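PDB 6OHB: guanine deaminase from Escherichia coli, which catalyses the zinc-dependent hydrolytic deamination of guanine to xanthine and ammonia, a step of purine degradation. Local coordinates for residues Leu398-Leu401 and Arg402-Ser406. Sequence-based numbering, arbitrary orientation. Where two conformers were deposited one is given.
Sequences LQQL and RYDNS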
ATOM      1  N   LEU A 398       9.911  12.352   3.214  1.00 37.72           N
ATOM      2  CA  LEU A 398      10.455  11.003   3.354  1.00 34.82           C
ATOM      3  C   LEU A 398      11.012  10.495   2.030  1.00 32.66           C
ATOM      4  O   LEU A 398      12.065   9.843   2.002  1.00 35.82           O
ATOM      5  CB  LEU A 398       9.385  10.054   3.883  1.00 35.92           C
ATOM      6  CG  LEU A 398       9.808   8.605   4.145  1.00 38.26           C
ATOM      7  CD1 LEU A 398      10.844   8.540   5.251  1.00 32.09           C
ATOM      8  CD2 LEU A 398       8.595   7.759   4.503  1.00 38.84           C
ATOM      9  N   GLN A 399      10.307  10.765   0.928  1.00 33.53           N
ATOM     10  CA  GLN A 399      10.824  10.387  -0.383  1.00 41.38           C
ATOM     11  C   GLN A 399      12.136  11.095  -0.665  1.00 38.46           C
ATOM     12  O   GLN A 399      13.077  10.485  -1.175  1.00 37.71           O
ATOM     13  CB  GLN A 399       9.814  10.712  -1.482  1.00 40.27           C
ATOM     14  CG  GLN A 399       8.966   9.540  -1.919  1.00 49.40           C
ATOM     15  CD  GLN A 399       7.902   9.944  -2.926  1.00 57.26           C
ATOM     16  OE1 GLN A 399       6.933  10.623  -2.581  1.00 55.12           O
ATOM     17  NE2 GLN A 399       8.083   9.532  -4.182  1.00 61.35           N
ATOM     18  N   GLN A 400      12.217  12.385  -0.343  1.00 35.91           N
ATOM     19  CA  GLN A 400      13.454  13.118  -0.572  1.00 33.76           C
ATOM     20  C   GLN A 400      14.599  12.496   0.217  1.00 40.62           C
ATOM     21  O   GLN A 400      15.699  12.295  -0.316  1.00 36.52           O
ATOM     22  CB  GLN A 400      13.267  14.584  -0.187  1.00 37.97           C
ATOM     23  CG  GLN A 400      14.562  15.377  -0.088  1.00 35.62           C
ATOM     24  CD  GLN A 400      14.972  15.976  -1.416  1.00 45.54           C
ATOM     25  OE1 GLN A 400      14.212  16.720  -2.038  1.00 45.59           O
ATOM     26  NE2 GLN A 400      16.181  15.664  -1.855  1.00 45.11           N
ATOM     27  N   LEU A 401      14.353  12.165   1.487  1.00 32.30           N
ATOM     28  CA  LEU A 401      15.417  11.603   2.315  1.00 38.28           C
ATOM     29  C   LEU A 401      15.888  10.251   1.775  1.00 40.51           C
ATOM     30  O   LEU A 401      17.096  10.020   1.609  1.00 40.42           O
ATOM     31  CB  LEU A 401      14.935  11.495   3.765  1.00 37.23           C
ATOM     32  CG  LEU A 401      15.705  10.616   4.751  1.00 38.23           C
ATOM     33  CD1 LEU A 401      16.932  11.351   5.264  1.00 44.87           C
ATOM     34  CD2 LEU A 401      14.810  10.236   5.918  1.00 39.71           C
ATOM     35  N   ARG A 402      14.945   9.354   1.456  1.00 36.71           N
ATOM     36  CA  ARG A 402      15.333   8.030   0.974  0.61 37.17           C
ATOM     37  C   ARG A 402      15.935   8.090  -0.427  1.00 37.47           C
ATOM     38  O   ARG A 402      16.743   7.225  -0.791  1.00 28.31           O
ATOM     39  CB  ARG A 402      14.135   7.081   0.995  0.61 34.49           C
ATOM     40  CG  ARG A 402      13.535   6.870   2.376  0.61 40.25           C
ATOM     41  CD  ARG A 402      12.745   5.573   2.459  0.61 38.06           C
ATOM     42  NE  ARG A 402      12.566   5.136   3.843  0.61 40.77           N
ATOM     43  CZ  ARG A 402      12.127   3.931   4.197  0.61 40.91           C
ATOM     44  NH1 ARG A 402      11.827   3.037   3.267  0.61 35.14           N
ATOM     45  NH2 ARG A 402      12.000   3.618   5.480  0.61 42.72           N
ATOM     46  N   TYR A 403      15.556   9.093  -1.224  1.00 33.95           N
ATOM     47  CA  TYR A 403      16.120   9.246  -2.562  1.00 44.51           C
ATOM     48  C   TYR A 403      17.550   9.768  -2.491  1.00 37.03           C
ATOM     49  O   TYR A 403      18.438   9.274  -3.193  1.00 38.58           O
ATOM     50  CB  TYR A 403      15.234  10.183  -3.390  1.00 40.24           C
ATOM     51  CG  TYR A 403      15.605  10.299  -4.859  1.00 46.31           C
ATOM     52  CD1 TYR A 403      15.102   9.406  -5.795  1.00 47.04           C
ATOM     53  CD2 TYR A 403      16.439  11.314  -5.307  1.00 44.42           C
ATOM     54  CE1 TYR A 403      15.425   9.514  -7.128  1.00 50.84           C
ATOM     55  CE2 TYR A 403      16.772  11.430  -6.642  1.00 51.79           C
ATOM     56  CZ  TYR A 403      16.262  10.526  -7.550  1.00 61.94           C
ATOM     57  OH  TYR A 403      16.591  10.635  -8.886  1.00 62.60           O
ATOM     58  N   ASP A 404      17.788  10.771  -1.640  1.00 38.75           N
ATOM     59  CA  ASP A 404      19.151  11.228  -1.389  1.00 41.10           C
ATOM     60  C   ASP A 404      20.026  10.097  -0.868  1.00 43.93           C
ATOM     61  O   ASP A 404      21.200   9.991  -1.241  1.00 48.58           O
ATOM     62  CB  ASP A 404      19.152  12.372  -0.378  1.00 42.44           C
ATOM     63  CG  ASP A 404      18.507  13.630  -0.909  1.00 48.78           C
ATOM     64  OD1 ASP A 404      18.482  13.810  -2.149  1.00 37.31           O
ATOM     65  OD2 ASP A 404      18.034  14.435  -0.070  1.00 50.99           O
ATOM     66  N   ASN A 405      19.481   9.251   0.006  1.00 37.18           N
ATOM     67  CA  ASN A 405      20.289   8.205   0.621  1.00 40.38           C
ATOM     68  C   ASN A 405      20.524   7.011  -0.291  1.00 41.34           C
ATOM     69  O   ASN A 405      21.268   6.098   0.081  1.00 49.36           O
ATOM     70  CB  ASN A 405      19.611   7.737   1.912  1.00 43.02           C
ATOM     71  CG  ASN A 405      20.598   7.428   3.002  1.00 51.58           C
ATOM     72  OD1 ASN A 405      21.189   8.335   3.594  1.00 50.29           O
ATOM     73  ND2 ASN A 405      20.796   6.142   3.273  1.00 47.64           N
ATOM     74  N   SER A 406      19.984   7.040  -1.499  1.00 46.15           N
ATOM     75  CA  SER A 406      20.171   5.978  -2.471  1.00 46.67           C
ATOM     76  C   SER A 406      21.306   6.346  -3.412  1.00 49.05           C
ATOM     77  O   SER A 406      21.386   7.477  -3.896  1.00 51.72           O
ATOM     78  CB  SER A 406      18.886   5.734  -3.261  1.00 48.39           C
ATOM     79  OG  SER A 406      17.865   5.216  -2.426  1.00 54.59           O
TER
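In the last turn of the short helix 397-404, Gln400 and Asp404 form an i to i+4 side-chain pair on one flank. Gln400 NE2 reaches Asp404 OD2 at 2.9 Å on the syn side of the carboxylate, with OD2 close to the amide plane, and makes a weak second bond to Asp404 OD1. The amide and carboxylate are turned 43° from one another. Gln400 leaves the backbone with CG anti to N (chi1 167°), then bends at chi2 (88°), which swings its amide along the helix to the acid. With Gln400 replaced by alanine, the Asp404 carboxylate would probably lose this amide donor and be freer to turn. The same two residues are also joined through the backbone, Asp404 N to Gln400 O at 2.9 Å, one of four successive i to i+4 bonds, ending with Asn405 N to Leu401 O at 3.0 Å. Where the helix stops, the hydroxyl of Ser406 donates to Arg402 O (OG to O, 2.8 Å). On another flank, in the conformer given, Arg402 runs beside Leu398 (NE to CD1 4.1 Å) and NE donates a hydrogen bond to Ser88 O of the second subunit. Leu419 of helix 409-419 packs on Gln399 and Arg402, while Lys412 of that helix makes a cation-pi contact with Tyr403; Leu401, Asn405 and Ser406 also meet the second subunit, far from the zinc site.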